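Local coordinates for Aureochrome1-like protein (Ochromonas danica, PDB 6I22) that probably serves as a blue-light receptor, binding flavin mononucleotide in a LOV-type PAS domain as aureochromes do, at residues Phe55-Glu60 against Val81-Tyr86. Sequence-based numbering, arbitrary orientation.
Sequences FLQGPE and VVLLNY. With FMN (flavin mononucleotide), chain E.
The Tyr86 ring meets Leu56 O and Glu60 N at its edge, near the ring plane, while Gly58 CA and Pro59 CD approach obliquely, Gly58 CA coming to 3.4 Å from Tyr86 CE1. Gly58, without a side chain, lets the ring come this close. With CG anti to its carbonyl carbon (chi1 -70°), Tyr86 reaches along the loop until OH accepts a hydrogen bond from Glu60 N (2.9 Å, 156° at the hydrogen). A water in the ring plane lies near OH and donates to Glu60 OE1. At the other end of the residue, Tyr86 N donates to Leu56 O at 2.7 Å, in the carbonyl plane, and Asn85 CA adds a CA-H...O contact to the same oxygen. A second water ties Phe55 O to Tyr86 O. A phenylalanine in place of Tyr86 would probably leave Glu60 N without its acceptor and the water at Glu60 OE1 without its hydroxyl neighbour. Beside the ring, Leu84 CD2 rests on Glu60 CB at 3.5 Å. Toward the flavin, the Gln57 and Asn85 side chains run side by side, their amide planes 28° apart. Gln57 NE2 hydrogen-bonds FMN O2 and the ribityl O4', both at 2.9 Å, linking isoalloxazine to sugar chain; Asn85 approaches the pyrimidine edge, and Leu56 CD1 lies 3.5 Å from FMN O4. The contact thus walls one end of the flavin pocket. Here the loop between helices 45-48 and 63-74 meets the end of outer strand 79-86, which pairs with strand 92-103 while Leu83 packs against helix 63-74.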
# COMPACT_ATOMS: atom_id res chain seq x y z
N PHE A 55 1.19 -9.95 1.43
CA PHE A 55 0.34 -11.12 1.07
C PHE A 55 -0.39 -10.85 -0.26
O PHE A 55 -0.88 -11.80 -0.85
CB PHE A 55 -0.67 -11.48 2.17
CG PHE A 55 -1.73 -10.45 2.43
CD1 PHE A 55 -2.87 -10.34 1.64
CD2 PHE A 55 -1.59 -9.58 3.48
CE1 PHE A 55 -3.81 -9.36 1.89
CE2 PHE A 55 -2.54 -8.62 3.75
CZ PHE A 55 -3.63 -8.47 2.92
N LEU A 56 -0.46 -9.61 -0.75
CA LEU A 56 -1.09 -9.28 -2.06
C LEU A 56 -0.19 -9.63 -3.25
O LEU A 56 -0.65 -9.52 -4.41
CB LEU A 56 -1.42 -7.79 -2.08
CG LEU A 56 -2.54 -7.34 -1.15
CD1 LEU A 56 -2.75 -5.83 -1.27
CD2 LEU A 56 -3.83 -8.08 -1.42
N GLN A 57 1.07 -9.99 -3.01
CA GLN A 57 2.05 -10.24 -4.09
C GLN A 57 1.98 -11.71 -4.53
O GLN A 57 1.55 -12.55 -3.75
CB GLN A 57 3.43 -9.80 -3.60
CG GLN A 57 3.49 -8.31 -3.28
CD GLN A 57 4.66 -7.93 -2.40
OE1 GLN A 57 5.59 -8.71 -2.24
NE2 GLN A 57 4.63 -6.70 -1.88
N GLY A 58 2.34 -11.99 -5.76
CA GLY A 58 2.36 -13.36 -6.31
C GLY A 58 3.35 -13.47 -7.46
O GLY A 58 4.13 -12.56 -7.71
N PRO A 59 3.36 -14.62 -8.17
CA PRO A 59 4.40 -14.94 -9.14
C PRO A 59 4.59 -13.91 -10.25
O PRO A 59 5.69 -13.78 -10.71
CB PRO A 59 3.95 -16.28 -9.76
CG PRO A 59 2.96 -16.85 -8.78
CD PRO A 59 2.43 -15.74 -7.93
N GLU A 60 3.53 -13.22 -10.67
CA GLU A 60 3.65 -12.22 -11.77
C GLU A 60 4.00 -10.83 -11.23
O GLU A 60 4.33 -9.99 -12.04
CB GLU A 60 2.40 -12.23 -12.61
CG GLU A 60 2.35 -13.40 -13.56
CD GLU A 60 1.20 -13.32 -14.55
OE1 GLU A 60 0.03 -13.50 -14.11
OE2 GLU A 60 1.47 -13.04 -15.74
N VAL A 81 4.84 3.32 -6.31
CA VAL A 81 5.20 2.27 -7.29
C VAL A 81 3.93 1.80 -7.97
O VAL A 81 2.84 1.96 -7.39
CB VAL A 81 5.92 1.08 -6.62
CG1 VAL A 81 7.20 1.52 -5.95
CG2 VAL A 81 4.99 0.35 -5.67
N VAL A 82 4.08 1.19 -9.13
CA VAL A 82 2.97 0.43 -9.75
C VAL A 82 3.40 -1.04 -9.77
O VAL A 82 4.49 -1.32 -10.29
CB VAL A 82 2.62 0.96 -11.14
CG1 VAL A 82 1.65 0.05 -11.85
CG2 VAL A 82 2.05 2.37 -11.04
N LEU A 83 2.58 -1.91 -9.24
CA LEU A 83 2.91 -3.36 -9.26
C LEU A 83 1.65 -4.20 -9.32
O LEU A 83 0.56 -3.73 -8.99
CB LEU A 83 3.85 -3.76 -8.11
CG LEU A 83 3.52 -3.48 -6.63
CD1 LEU A 83 2.08 -3.16 -6.30
CD2 LEU A 83 4.06 -4.58 -5.73
N LEU A 84 1.82 -5.43 -9.79
CA LEU A 84 0.70 -6.38 -9.95
C LEU A 84 0.41 -6.98 -8.58
O LEU A 84 1.36 -7.44 -7.90
CB LEU A 84 1.08 -7.44 -10.97
CG LEU A 84 -0.10 -8.25 -11.49
CD1 LEU A 84 -0.97 -7.43 -12.40
CD2 LEU A 84 0.38 -9.44 -12.28
N ASN A 85 -0.86 -6.97 -8.19
CA ASN A 85 -1.30 -7.60 -6.93
C ASN A 85 -2.40 -8.62 -7.22
O ASN A 85 -2.97 -8.62 -8.34
CB ASN A 85 -1.77 -6.57 -5.91
CG ASN A 85 -0.68 -5.92 -5.07
OD1 ASN A 85 0.52 -6.25 -5.15
ND2 ASN A 85 -1.13 -5.01 -4.24
N TYR A 86 -2.62 -9.50 -6.25
CA TYR A 86 -3.57 -10.63 -6.34
C TYR A 86 -4.69 -10.43 -5.32
O TYR A 86 -4.44 -10.20 -4.14
CB TYR A 86 -2.85 -11.96 -6.09
CG TYR A 86 -1.91 -12.39 -7.18
CD1 TYR A 86 -0.74 -11.69 -7.43
CD2 TYR A 86 -2.20 -13.50 -7.96
CE1 TYR A 86 0.11 -12.08 -8.45
CE2 TYR A 86 -1.33 -13.94 -8.96
CZ TYR A 86 -0.18 -13.21 -9.21
OH TYR A 86 0.66 -13.64 -10.19
N1 FMN E . 2.63 -4.14 -1.01
C2 FMN E . 1.80 -4.54 -1.99
O2 FMN E . 2.22 -5.40 -2.80
N3 FMN E . 0.54 -4.07 -2.08
C4 FMN E . 0.02 -3.15 -1.24
O4 FMN E . -1.14 -2.73 -1.35
C4A FMN E . 0.86 -2.65 -0.15
N5 FMN E . 0.43 -1.73 0.76
C5A FMN E . 1.29 -1.31 1.72
C6 FMN E . 0.87 -0.38 2.66
C7 FMN E . 1.71 0.06 3.68
C7M FMN E . 1.20 1.10 4.67
C8 FMN E . 3.08 -0.46 3.72
C8M FMN E . 4.03 -0.02 4.80
C9 FMN E . 3.51 -1.41 2.81
C9A FMN E . 2.66 -1.84 1.80
N10 FMN E . 3.10 -2.80 0.87
C10 FMN E . 2.21 -3.22 -0.13
C1' FMN E . 4.45 -3.33 0.81
C2' FMN E . 4.83 -4.50 1.72
O2' FMN E . 4.22 -4.34 2.98
C3' FMN E . 6.34 -4.55 1.93
O3' FMN E . 6.79 -3.34 2.55
C4' FMN E . 7.07 -4.76 0.59
O4' FMN E . 6.66 -6.02 0.08
C5' FMN E . 8.60 -4.72 0.71
O5' FMN E . 9.06 -5.45 1.86
P FMN E . 9.56 -7.01 1.71
O1P FMN E . 8.43 -7.80 1.03
O2P FMN E . 10.82 -6.90 0.85
O3P FMN E . 9.85 -7.41 3.14
O HOH W 1 -3.65 -12.06 -2.37
O HOH W 2 -0.04 -15.59 -11.63